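Local atomic coordinates of endo-beta-mannanase (Rhizomucor miehei, PDB entry 4QP0), a protein that probably hydrolyses internal beta-1,4-mannosidic linkages at random in mannans, galactomannans and glucomannans. Residues A243-S248 and A283-P288; D277-Q282 and E316-D321; W170-E175 and A197-I202. All coordinates share one frame; numbering follows the deposited sequence.

All three contacts belong to the TIM barrel. Contact 3 is buried and lies closest to the centre of the chain. It is wholly apolar between its segments and joins the end of strand 167-171 to helix 192-209. Contact 2 is also buried but lies further out, where an amide side chain of helix 270-284 hydrogen-bonds the backbone ahead of strand 320-323. Contact 1 is only partly buried and pairs one lysine with carbonyl oxygens. Contacts 1 and 2 share helix 270-284 and touch, Pro288 packing on Ala319. Contact 1 also meets contact 3 through Leu247, while contacts 2 and 3 stay about 10 Å apart at their nearest atoms.

Contact 1 (A243-S248 and A283-P288); sequences AILALS and ADADKP
Lys287 reaches across to Leu245, and the two side chains run past each other in opposite directions. The lysine starts with CB, which lies 3.9 Å from Leu245 CD1. CG is turned beside the backbone N (chi1 -68°), and the chain is extended from there on, which carries it straight to the other segment. Its CD is again 3.9 Å from Leu245 CD1, so one methyl lies against two points of the lysine chain. CE has already reached the backbone and stands 3.3 Å from Leu245 O. At the tip, NZ donates a hydrogen bond of 3.1 Å to Leu245 O. The donor sits above the carbonyl plane, 42° out of it. NZ also bonds Ile250 O, its strongest polar partner, further along the same loop. The ammonium group is thus held by backbone carbonyls of the chain around and after helix 241-245. That setting would be expected to favour the charged form.

The other branch of Leu245 serves a second neighbour. Its CD2 is 4.0 Å from Ala285 CB; Ala285 is the first residue to leave helical geometry after helix 270-284. The contact therefore joins two chain turns of the barrel, the one after helix 241-245 and the one after helix 270-284. Each leads into a parallel strand, 253-257 and 289-294, and Pro288 pairs by its backbone with Gly253. Leu247 faces the other way, onto helix 192-209.

Contact 2 (D277-Q282 and E316-D321); sequences DHAAAQ and EDLAAD
Ala279 and Leu318 bring the two backbones together, with 5.2 Å between their CA atoms. Residues 277-282 are helical throughout. Segment 316-321 is a turn that runs into strand 320-323. Asp317 leaves the preceding helix 299-315 with a positive phi of 65°, and a Schellman motif closes that helix. The turn presents the carbonyl of Asp317 and the N-H of Ala319 to helix 270-284.

Gln282 takes up both groups with one flat amide. Its CG lies anti to the backbone N (chi1 178°) and the chain is extended, so the amide reaches straight across to the turn. Its NE2 gives a 2.8 Å hydrogen bond to Asp317 O, which lies close to the amide plane. Its OE1 accepts from Ala319 N at 2.9 Å. That donor lies in the carbonyl plane of the glutamine, on a lone pair. OE1 takes a further bond from Val289 N. Three bonds therefore fix the rotation of the amide.

In the TIM barrel this ties helix 270-284 to the chain that follows helix 299-315. Helix 270-284 connects strands 253-257 and 289-294, and Gln282 reaches the start of strand 289-294 and the chain just before strand 320-323, two strands that lie side by side and parallel.

The apolar part of the contact lies beside the amide. Ala279 CB meets Glu316 CB at 3.4 Å, a tight approach. Leu318 CD1 covers the helix backbone, 3.7 Å from Ala279 CA, and is 3.8 Å from Gln282 OE1. The Leu318 side chain also packs on Val313 of helix 299-315 and on Val289 and Met291 of strand 289-294. Ala319 CB stands 3.4 Å from Gln282 OE1. Asp317 turns its carboxylate to Lys359 in a salt bridge and to the hydroxyl of Tyr20.

Contact 3 (W170-E175 and A197-I202); sequences WEIANE and AWIKEI
Ile172 packs against helix 192-209 and touches Trp198, Ile199 and Ile202. No hydrogen bond joins the two segments.

Methyl contacts with the indole come first. Ile172 CG2 is 3.5 Å from Trp198 CH2 and meets the ring obliquely. Ala173 CB comes to the same corner at 4.0 Å from Trp198 CH2, at the ring edge and near its plane. The indole reaches them because Trp198 CG is anti to its backbone N (chi1 172°), which swings the six-membered ring inward. Ile202 CG1 lies over one face of the indole, toward its rim on the NE1 side, 3.7 Å above the plane. The tryptophan is thus packed by its own helix as well as by the chain after the strand.

Aliphatic contacts make up the rest. Ile172 CG2 also meets Ile202 CG2 at 3.7 Å, so this branch touches both the indole and a second isoleucine. The other branch goes further. Its CD1 is 3.9 Å from Ile199 CG2 and 3.6 Å from Ile199 O.

Among the polar residues of segment 170-175, Asn174 and Glu175 are consistent with the Asn-Glu pair that follows the fourth barrel strand in family 5 glycosidases, where the glutamate is the acid/base in relatives.

In the TIM barrel, the contact packs the chain leaving strand 167-171 against the helix that follows it. Ile172 still pairs by its backbone with Ala216 of strand 214-216. Helix 136-151 also packs on the group, with Phe142 on Trp198 and Ile146 on Ile202.

Contact 1 (A243-S248 and A283-P288)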
ATOM      1  N   ALA A 243       7.977 -16.111  -2.471  1.00 29.34           N
ATOM      2  CA  ALA A 243       9.111 -15.705  -3.293  1.00 30.11           C
ATOM      3  C   ALA A 243       9.401 -14.209  -3.153  1.00 30.48           C
ATOM      4  O   ALA A 243      10.551 -13.782  -3.311  1.00 31.96           O
ATOM      5  CB  ALA A 243       8.900 -16.090  -4.758  1.00 29.43           C
ATOM      6  N   ILE A 244       8.368 -13.422  -2.853  1.00 29.38           N
ATOM      7  CA  ILE A 244       8.524 -11.976  -2.669  1.00 28.54           C
ATOM      8  C   ILE A 244       9.260 -11.687  -1.366  1.00 28.81           C
ATOM      9  O   ILE A 244      10.293 -11.014  -1.364  1.00 29.29           O
ATOM     10  CB  ILE A 244       7.166 -11.239  -2.713  1.00 29.18           C
ATOM     11  CG1 ILE A 244       6.614 -11.211  -4.143  1.00 29.78           C
ATOM     12  CG2 ILE A 244       7.293  -9.821  -2.173  1.00 28.82           C
ATOM     13  CD1 ILE A 244       5.115 -10.990  -4.220  1.00 29.56           C
ATOM     14  N   LEU A 245       8.737 -12.215  -0.261  1.00 28.41           N
ATOM     15  CA  LEU A 245       9.355 -12.046   1.049  1.00 28.42           C
ATOM     16  C   LEU A 245      10.787 -12.623   1.122  1.00 29.09           C
ATOM     17  O   LEU A 245      11.573 -12.241   1.979  1.00 29.61           O
ATOM     18  CB  LEU A 245       8.459 -12.674   2.120  1.00 28.37           C
ATOM     19  CG  LEU A 245       8.615 -12.165   3.551  1.00 29.05           C
ATOM     20  CD1 LEU A 245       8.276 -10.686   3.620  1.00 27.95           C
ATOM     21  CD2 LEU A 245       7.744 -12.965   4.516  1.00 29.32           C
ATOM     22  N   ALA A 246      11.135 -13.522   0.206  1.00 29.69           N
ATOM     23  CA  ALA A 246      12.483 -14.096   0.169  1.00 29.44           C
ATOM     24  C   ALA A 246      13.518 -13.193  -0.509  1.00 30.50           C
ATOM     25  O   ALA A 246      14.722 -13.429  -0.378  1.00 31.15           O
ATOM     26  CB  ALA A 246      12.456 -15.455  -0.498  1.00 29.15           C
ATOM     27  N   LEU A 247      13.051 -12.177  -1.234  1.00 30.80           N
ATOM     28  CA  LEU A 247      13.938 -11.213  -1.888  1.00 31.44           C
ATOM     29  C   LEU A 247      14.582 -10.293  -0.856  1.00 33.02           C
ATOM     30  O   LEU A 247      13.893  -9.724   0.003  1.00 32.63           O
ATOM     31  CB  LEU A 247      13.172 -10.367  -2.914  1.00 31.05           C
ATOM     32  CG  LEU A 247      12.487 -11.025  -4.114  1.00 30.64           C
ATOM     33  CD1 LEU A 247      11.646  -9.997  -4.863  1.00 30.22           C
ATOM     34  CD2 LEU A 247      13.508 -11.664  -5.040  1.00 29.23           C
ATOM     35  N   SER A 248      15.902 -10.146  -0.950  1.00 34.41           N
ATOM     36  CA  SER A 248      16.666  -9.302  -0.028  1.00 34.63           C
ATOM     37  C   SER A 248      16.353  -7.828  -0.264  1.00 34.28           C
ATOM     38  O   SER A 248      16.611  -6.980   0.589  1.00 34.35           O
ATOM     39  CB  SER A 248      18.164  -9.561  -0.193  1.00 36.52           C
ATOM     40  OG  SER A 248      18.523  -9.509  -1.563  1.00 38.58           O
ATOM     41  N   ALA A 283       7.036 -15.146  10.959  1.00 33.27           N
ATOM     42  CA  ALA A 283       7.865 -15.894  11.901  1.00 33.38           C
ATOM     43  C   ALA A 283       8.853 -16.843  11.213  1.00 32.32           C
ATOM     44  O   ALA A 283       9.962 -17.033  11.696  1.00 32.12           O
ATOM     45  CB  ALA A 283       6.999 -16.656  12.890  1.00 31.85           C
ATOM     46  N   ASP A 284       8.449 -17.430  10.092  1.00 32.12           N
ATOM     47  CA  ASP A 284       9.243 -18.475   9.430  1.00 34.21           C
ATOM     48  C   ASP A 284      10.321 -17.909   8.502  1.00 33.93           C
ATOM     49  O   ASP A 284      11.378 -18.514   8.311  1.00 33.53           O
ATOM     50  CB  ASP A 284       8.329 -19.472   8.701  1.00 33.68           C
ATOM     51  CG  ASP A 284       7.373 -20.182   9.650  1.00 33.55           C
ATOM     52  OD1 ASP A 284       7.692 -20.266  10.855  1.00 33.18           O
ATOM     53  OD2 ASP A 284       6.303 -20.651   9.197  1.00 34.02           O
ATOM     54  N   ALA A 285      10.032 -16.762   7.904  1.00 34.86           N
ATOM     55  CA  ALA A 285      11.079 -15.912   7.363  1.00 38.24           C
ATOM     56  C   ALA A 285      11.308 -14.924   8.497  1.00 39.01           C
ATOM     57  O   ALA A 285      10.558 -14.917   9.460  1.00 41.90           O
ATOM     58  CB  ALA A 285      10.626 -15.214   6.088  1.00 37.76           C
ATOM     59  N   ASP A 286      12.345 -14.114   8.437  1.00 40.50           N
ATOM     60  CA  ASP A 286      12.583 -13.239   9.575  1.00 39.42           C
ATOM     61  C   ASP A 286      12.349 -11.782   9.189  1.00 37.11           C
ATOM     62  O   ASP A 286      13.214 -10.937   9.379  1.00 38.92           O
ATOM     63  CB  ASP A 286      13.982 -13.483  10.145  1.00 41.52           C
ATOM     64  CG  ASP A 286      14.010 -13.462  11.662  1.00 41.99           C
ATOM     65  OD1 ASP A 286      12.923 -13.376  12.276  1.00 42.39           O
ATOM     66  OD2 ASP A 286      15.126 -13.536  12.235  1.00 42.13           O
ATOM     67  N   LYS A 287      11.165 -11.513   8.633  1.00 35.17           N
ATOM     68  CA  LYS A 287      10.782 -10.189   8.127  1.00 32.46           C
ATOM     69  C   LYS A 287       9.398  -9.809   8.616  1.00 31.50           C
ATOM     70  O   LYS A 287       8.509 -10.665   8.660  1.00 30.73           O
ATOM     71  CB  LYS A 287      10.754 -10.164   6.604  1.00 30.86           C
ATOM     72  CG  LYS A 287      12.103 -10.302   5.954  1.00 31.52           C
ATOM     73  CD  LYS A 287      12.020  -9.986   4.480  1.00 30.67           C
ATOM     74  CE  LYS A 287      13.382 -10.213   3.855  1.00 31.25           C
ATOM     75  NZ  LYS A 287      13.403  -9.824   2.422  1.00 31.98           N
ATOM     76  N   PRO A 288       9.199  -8.520   8.956  1.00 30.51           N
ATOM     77  CA  PRO A 288       7.880  -8.081   9.380  1.00 29.74           C
ATOM     78  C   PRO A 288       6.888  -8.213   8.235  1.00 29.68           C
ATOM     79  O   PRO A 288       7.259  -8.088   7.050  1.00 28.47           O
ATOM     80  CB  PRO A 288       8.085  -6.598   9.713  1.00 28.65           C
ATOM     81  CG  PRO A 288       9.553  -6.426   9.846  1.00 29.78           C
ATOM     82  CD  PRO A 288      10.130  -7.382   8.856  1.00 30.18           C
TER

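Contact 2 (D277-Q282 and E316-D321)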
ATOM      1  N   ASP A 277      -1.841 -17.394   9.017  1.00 29.09           N
ATOM      2  CA  ASP A 277      -0.958 -17.863   7.932  1.00 28.98           C
ATOM      3  C   ASP A 277       0.108 -16.845   7.533  1.00 27.60           C
ATOM      4  O   ASP A 277       1.244 -17.218   7.265  1.00 29.14           O
ATOM      5  CB  ASP A 277      -1.760 -18.310   6.705  1.00 29.59           C
ATOM      6  CG  ASP A 277      -2.496 -19.632   6.929  1.00 31.29           C
ATOM      7  OD1 ASP A 277      -2.173 -20.349   7.910  1.00 31.42           O
ATOM      8  OD2 ASP A 277      -3.409 -19.950   6.126  1.00 31.77           O
ATOM      9  N   HIS A 278      -0.251 -15.568   7.502  1.00 26.50           N
ATOM     10  CA  HIS A 278       0.732 -14.520   7.233  1.00 26.85           C
ATOM     11  C   HIS A 278       1.611 -14.188   8.416  1.00 26.15           C
ATOM     12  O   HIS A 278       2.789 -13.877   8.233  1.00 26.45           O
ATOM     13  CB  HIS A 278       0.067 -13.278   6.654  1.00 27.44           C
ATOM     14  CG  HIS A 278      -0.561 -13.510   5.299  1.00 27.92           C
ATOM     15  ND1 HIS A 278       0.075 -13.235   4.152  1.00 28.59           N
ATOM     16  CD2 HIS A 278      -1.802 -14.026   4.946  1.00 27.59           C
ATOM     17  CE1 HIS A 278      -0.718 -13.558   3.114  1.00 28.01           C
ATOM     18  NE2 HIS A 278      -1.865 -14.044   3.604  1.00 28.26           N
ATOM     19  N   ALA A 279       1.066 -14.265   9.632  1.00 25.90           N
ATOM     20  CA  ALA A 279       1.867 -14.120  10.852  1.00 26.23           C
ATOM     21  C   ALA A 279       2.901 -15.230  10.976  1.00 26.87           C
ATOM     22  O   ALA A 279       3.971 -15.024  11.539  1.00 29.15           O
ATOM     23  CB  ALA A 279       0.981 -14.084  12.093  1.00 26.59           C
ATOM     24  N   ALA A 280       2.569 -16.408  10.462  1.00 27.91           N
ATOM     25  CA  ALA A 280       3.493 -17.535  10.425  1.00 29.11           C
ATOM     26  C   ALA A 280       4.607 -17.287   9.409  1.00 30.44           C
ATOM     27  O   ALA A 280       5.760 -17.630   9.654  1.00 31.39           O
ATOM     28  CB  ALA A 280       2.748 -18.819  10.095  1.00 27.84           C
ATOM     29  N   ALA A 281       4.261 -16.687   8.275  1.00 31.41           N
ATOM     30  CA  ALA A 281       5.258 -16.404   7.236  1.00 33.08           C
ATOM     31  C   ALA A 281       6.233 -15.337   7.725  1.00 33.68           C
ATOM     32  O   ALA A 281       7.400 -15.356   7.347  1.00 34.87           O
ATOM     33  CB  ALA A 281       4.592 -15.985   5.936  1.00 32.12           C
ATOM     34  N   GLN A 282       5.741 -14.432   8.580  1.00 34.43           N
ATOM     35  CA  GLN A 282       6.570 -13.447   9.288  1.00 32.94           C
ATOM     36  C   GLN A 282       7.533 -14.135  10.246  1.00 33.87           C
ATOM     37  O   GLN A 282       8.699 -13.740  10.353  1.00 32.30           O
ATOM     38  CB  GLN A 282       5.693 -12.474  10.083  1.00 32.25           C
ATOM     39  CG  GLN A 282       6.463 -11.441  10.899  1.00 30.08           C
ATOM     40  CD  GLN A 282       5.560 -10.582  11.769  1.00 30.29           C
ATOM     41  OE1 GLN A 282       4.876  -9.665  11.286  1.00 29.47           O
ATOM     42  NE2 GLN A 282       5.563 -10.866  13.065  1.00 28.50           N
ATOM     43  N   GLU A 316      -0.843 -13.429  17.425  1.00 31.27           N
ATOM     44  CA  GLU A 316       0.082 -13.986  16.447  1.00 31.64           C
ATOM     45  C   GLU A 316       1.356 -13.152  16.359  1.00 32.55           C
ATOM     46  O   GLU A 316       2.320 -13.558  15.704  1.00 34.60           O
ATOM     47  CB  GLU A 316      -0.582 -14.110  15.069  1.00 31.28           C
ATOM     48  CG  GLU A 316      -1.635 -15.210  14.928  1.00 31.47           C
ATOM     49  CD  GLU A 316      -1.122 -16.618  15.235  1.00 33.15           C
ATOM     50  OE1 GLU A 316       0.047 -16.936  14.919  1.00 33.88           O
ATOM     51  OE2 GLU A 316      -1.897 -17.427  15.794  1.00 34.53           O
ATOM     52  N   ASP A 317       1.347 -11.988  17.017  1.00 32.27           N
ATOM     53  CA  ASP A 317       2.493 -11.073  17.073  1.00 33.29           C
ATOM     54  C   ASP A 317       2.843 -10.502  15.684  1.00 32.78           C
ATOM     55  O   ASP A 317       4.020 -10.292  15.343  1.00 30.00           O
ATOM     56  CB  ASP A 317       3.703 -11.771  17.714  1.00 37.97           C
ATOM     57  CG  ASP A 317       4.477 -10.863  18.650  1.00 41.83           C
ATOM     58  OD1 ASP A 317       3.921 -10.485  19.707  1.00 44.72           O
ATOM     59  OD2 ASP A 317       5.647 -10.546  18.342  1.00 43.40           O
ATOM     60  N   LEU A 318       1.802 -10.258  14.888  1.00 31.41           N
ATOM     61  CA  LEU A 318       1.962  -9.660  13.578  1.00 30.75           C
ATOM     62  C   LEU A 318       2.465  -8.241  13.783  1.00 30.54           C
ATOM     63  O   LEU A 318       1.999  -7.548  14.701  1.00 29.05           O
ATOM     64  CB  LEU A 318       0.639  -9.673  12.798  1.00 30.17           C
ATOM     65  CG  LEU A 318       0.721  -9.350  11.298  1.00 29.29           C
ATOM     66  CD1 LEU A 318       1.305 -10.499  10.497  1.00 28.64           C
ATOM     67  CD2 LEU A 318      -0.644  -8.969  10.748  1.00 29.70           C
ATOM     68  N   ALA A 319       3.408  -7.824  12.936  1.00 28.22           N
ATOM     69  CA  ALA A 319       4.106  -6.543  13.106  1.00 28.77           C
ATOM     70  C   ALA A 319       3.155  -5.355  13.153  1.00 29.47           C
ATOM     71  O   ALA A 319       3.272  -4.494  14.032  1.00 29.64           O
ATOM     72  CB  ALA A 319       5.156  -6.348  12.017  1.00 28.02           C
ATOM     73  N   ALA A 320       2.201  -5.318  12.224  1.00 29.38           N
ATOM     74  CA  ALA A 320       1.247  -4.216  12.160  1.00 28.61           C
ATOM     75  C   ALA A 320       0.084  -4.514  11.233  1.00 30.17           C
ATOM     76  O   ALA A 320       0.108  -5.483  10.464  1.00 30.35           O
ATOM     77  CB  ALA A 320       1.951  -2.950  11.710  1.00 29.06           C
ATOM     78  N   ASP A 321      -0.932  -3.662  11.298  1.00 30.52           N
ATOM     79  CA  ASP A 321      -2.083  -3.763  10.412  1.00 31.20           C
ATOM     80  C   ASP A 321      -2.649  -2.380  10.144  1.00 30.72           C
ATOM     81  O   ASP A 321      -2.528  -1.484  10.978  1.00 31.94           O
ATOM     82  CB  ASP A 321      -3.158  -4.631  11.051  1.00 33.67           C
ATOM     83  CG  ASP A 321      -3.575  -4.115  12.418  1.00 35.00           C
ATOM     84  OD1 ASP A 321      -4.548  -3.328  12.489  1.00 35.60           O
ATOM     85  OD2 ASP A 321      -2.903  -4.467  13.409  1.00 36.51           O
TER

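Contact 3 (W170-E175 and A197-I202)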
ATOM      1  N   TRP A 170       8.511   2.761   0.706  1.00 27.45           N
ATOM      2  CA  TRP A 170       7.915   2.692  -0.635  1.00 26.49           C
ATOM      3  C   TRP A 170       7.248   1.381  -0.947  1.00 26.96           C
ATOM      4  O   TRP A 170       7.757   0.318  -0.598  1.00 27.96           O
ATOM      5  CB  TRP A 170       8.988   2.934  -1.686  1.00 25.07           C
ATOM      6  CG  TRP A 170       9.744   4.207  -1.457  1.00 23.60           C
ATOM      7  CD1 TRP A 170      11.061   4.345  -1.042  1.00 23.26           C
ATOM      8  CD2 TRP A 170       9.234   5.577  -1.598  1.00 23.40           C
ATOM      9  NE1 TRP A 170      11.401   5.673  -0.927  1.00 24.03           N
ATOM     10  CE2 TRP A 170      10.349   6.468  -1.247  1.00 23.80           C
ATOM     11  CE3 TRP A 170       8.016   6.135  -1.976  1.00 22.79           C
ATOM     12  CZ2 TRP A 170      10.225   7.852  -1.280  1.00 23.68           C
ATOM     13  CZ3 TRP A 170       7.903   7.532  -2.014  1.00 23.41           C
ATOM     14  CH2 TRP A 170       8.980   8.370  -1.673  1.00 23.56           C
ATOM     15  N   GLU A 171       6.109   1.442  -1.629  1.00 27.48           N
ATOM     16  CA  GLU A 171       5.490   0.247  -2.174  1.00 27.72           C
ATOM     17  C   GLU A 171       5.469   0.344  -3.685  1.00 28.09           C
ATOM     18  O   GLU A 171       5.067   1.371  -4.243  1.00 28.10           O
ATOM     19  CB  GLU A 171       4.070   0.075  -1.645  1.00 28.47           C
ATOM     20  CG  GLU A 171       3.980   0.030  -0.134  1.00 29.48           C
ATOM     21  CD  GLU A 171       2.748  -0.699   0.345  1.00 29.71           C
ATOM     22  OE1 GLU A 171       1.636  -0.418  -0.166  1.00 29.73           O
ATOM     23  OE2 GLU A 171       2.905  -1.565   1.230  1.00 29.29           O
ATOM     24  N   ILE A 172       5.900  -0.735  -4.334  1.00 29.48           N
ATOM     25  CA  ILE A 172       6.006  -0.810  -5.801  1.00 29.80           C
ATOM     26  C   ILE A 172       4.676  -0.525  -6.512  1.00 30.85           C
ATOM     27  O   ILE A 172       4.584   0.400  -7.324  1.00 31.85           O
ATOM     28  CB  ILE A 172       6.549  -2.188  -6.258  1.00 29.80           C
ATOM     29  CG1 ILE A 172       7.994  -2.382  -5.778  1.00 29.03           C
ATOM     30  CG2 ILE A 172       6.442  -2.331  -7.774  1.00 29.96           C
ATOM     31  CD1 ILE A 172       8.486  -3.816  -5.832  1.00 28.85           C
ATOM     32  N   ALA A 173       3.659  -1.328  -6.202  1.00 30.96           N
ATOM     33  CA  ALA A 173       2.347  -1.197  -6.811  1.00 31.02           C
ATOM     34  C   ALA A 173       1.260  -1.748  -5.902  1.00 31.43           C
ATOM     35  O   ALA A 173       1.509  -2.619  -5.072  1.00 31.05           O
ATOM     36  CB  ALA A 173       2.316  -1.912  -8.149  1.00 31.68           C
ATOM     37  N   ASN A 174       0.049  -1.235  -6.075  1.00 31.17           N
ATOM     38  CA  ASN A 174      -1.098  -1.706  -5.323  1.00 32.60           C
ATOM     39  C   ASN A 174      -1.687  -2.974  -5.939  1.00 33.95           C
ATOM     40  O   ASN A 174      -2.061  -2.995  -7.114  1.00 33.67           O
ATOM     41  CB  ASN A 174      -2.157  -0.614  -5.226  1.00 31.74           C
ATOM     42  CG  ASN A 174      -3.302  -1.002  -4.334  1.00 31.87           C
ATOM     43  OD1 ASN A 174      -3.094  -1.437  -3.197  1.00 33.57           O
ATOM     44  ND2 ASN A 174      -4.524  -0.850  -4.836  1.00 30.87           N
ATOM     45  N   GLU A 175      -1.717  -4.032  -5.129  1.00 35.26           N
ATOM     46  CA  GLU A 175      -2.358  -5.315  -5.447  1.00 34.20           C
ATOM     47  C   GLU A 175      -2.043  -5.934  -6.816  1.00 34.39           C
ATOM     48  O   GLU A 175      -2.965  -6.340  -7.520  1.00 34.86           O
ATOM     49  CB  GLU A 175      -3.882  -5.202  -5.258  1.00 34.89           C
ATOM     50  CG  GLU A 175      -4.303  -4.714  -3.879  1.00 34.63           C
ATOM     51  CD  GLU A 175      -5.807  -4.707  -3.684  1.00 34.99           C
ATOM     52  OE1 GLU A 175      -6.548  -4.561  -4.680  1.00 36.59           O
ATOM     53  OE2 GLU A 175      -6.252  -4.842  -2.525  1.00 34.46           O
ATOM     54  N   ALA A 197      10.068 -11.692 -10.691  1.00 31.53           N
ATOM     55  CA  ALA A 197      11.247 -11.076 -11.307  1.00 30.25           C
ATOM     56  C   ALA A 197      11.061  -9.568 -11.545  1.00 28.50           C
ATOM     57  O   ALA A 197      11.980  -8.780 -11.340  1.00 26.16           O
ATOM     58  CB  ALA A 197      11.620 -11.798 -12.597  1.00 31.20           C
ATOM     59  N   TRP A 198       9.863  -9.174 -11.959  1.00 28.91           N
ATOM     60  CA  TRP A 198       9.534  -7.761 -12.095  1.00 30.13           C
ATOM     61  C   TRP A 198       9.593  -7.067 -10.765  1.00 31.51           C
ATOM     62  O   TRP A 198      10.085  -5.947 -10.665  1.00 32.27           O
ATOM     63  CB  TRP A 198       8.158  -7.599 -12.732  1.00 30.89           C
ATOM     64  CG  TRP A 198       7.649  -6.179 -12.733  1.00 31.54           C
ATOM     65  CD1 TRP A 198       8.014  -5.147 -13.586  1.00 31.88           C
ATOM     66  CD2 TRP A 198       6.654  -5.589 -11.825  1.00 32.91           C
ATOM     67  NE1 TRP A 198       7.338  -3.992 -13.280  1.00 32.26           N
ATOM     68  CE2 TRP A 198       6.503  -4.187 -12.239  1.00 33.52           C
ATOM     69  CE3 TRP A 198       5.900  -6.062 -10.761  1.00 32.96           C
ATOM     70  CZ2 TRP A 198       5.639  -3.317 -11.590  1.00 32.91           C
ATOM     71  CZ3 TRP A 198       5.022  -5.179 -10.122  1.00 34.10           C
ATOM     72  CH2 TRP A 198       4.894  -3.842 -10.529  1.00 34.19           C
ATOM     73  N   ILE A 199       9.114  -7.739  -9.722  1.00 33.60           N
ATOM     74  CA  ILE A 199       9.171  -7.202  -8.354  1.00 35.38           C
ATOM     75  C   ILE A 199      10.618  -7.052  -7.900  1.00 36.24           C
ATOM     76  O   ILE A 199      10.955  -6.102  -7.195  1.00 37.07           O
ATOM     77  CB  ILE A 199       8.433  -8.120  -7.354  1.00 35.94           C
ATOM     78  CG1 ILE A 199       6.929  -8.177  -7.668  1.00 37.34           C
ATOM     79  CG2 ILE A 199       8.709  -7.701  -5.909  1.00 35.68           C
ATOM     80  CD1 ILE A 199       6.156  -6.914  -7.336  1.00 39.58           C
ATOM     81  N   LYS A 200      11.458  -8.001  -8.310  1.00 36.09           N
ATOM     82  CA  LYS A 200      12.859  -8.042  -7.904  1.00 36.39           C
ATOM     83  C   LYS A 200      13.608  -6.797  -8.376  1.00 37.74           C
ATOM     84  O   LYS A 200      14.179  -6.071  -7.552  1.00 38.39           O
ATOM     85  CB  LYS A 200      13.525  -9.315  -8.437  1.00 36.95           C
ATOM     86  CG  LYS A 200      14.964  -9.533  -7.995  1.00 36.40           C
ATOM     87  CD  LYS A 200      15.457 -10.892  -8.461  1.00 37.09           C
ATOM     88  CE  LYS A 200      16.796 -11.254  -7.840  1.00 37.63           C
ATOM     89  NZ  LYS A 200      17.920 -10.549  -8.510  1.00 35.62           N
ATOM     90  N   GLU A 201      13.579  -6.540  -9.688  1.00 36.80           N
ATOM     91  CA  GLU A 201      14.368  -5.457 -10.275  1.00 36.51           C
ATOM     92  C   GLU A 201      13.847  -4.056  -9.955  1.00 34.50           C
ATOM     93  O   GLU A 201      14.634  -3.122  -9.818  1.00 35.15           O
ATOM     94  CB  GLU A 201      14.538  -5.650 -11.790  1.00 39.22           C
ATOM     95  CG  GLU A 201      13.397  -5.117 -12.642  1.00 41.07           C
ATOM     96  CD  GLU A 201      13.766  -5.030 -14.109  1.00 44.39           C
ATOM     97  OE1 GLU A 201      12.940  -5.453 -14.951  1.00 45.55           O
ATOM     98  OE2 GLU A 201      14.880  -4.546 -14.422  1.00 44.48           O
ATOM     99  N   ILE A 202      12.529  -3.908  -9.845  1.00 33.83           N
ATOM    100  CA  ILE A 202      11.936  -2.634  -9.437  1.00 33.21           C
ATOM    101  C   ILE A 202      12.319  -2.302  -7.995  1.00 32.40           C
ATOM    102  O   ILE A 202      12.713  -1.175  -7.701  1.00 32.78           O
ATOM    103  CB  ILE A 202      10.399  -2.616  -9.617  1.00 34.01           C
ATOM    104  CG1 ILE A 202      10.022  -2.703 -11.109  1.00 33.33           C
ATOM    105  CG2 ILE A 202       9.779  -1.381  -8.974  1.00 32.69           C
ATOM    106  CD1 ILE A 202      10.562  -1.590 -11.983  1.00 33.21           C
TER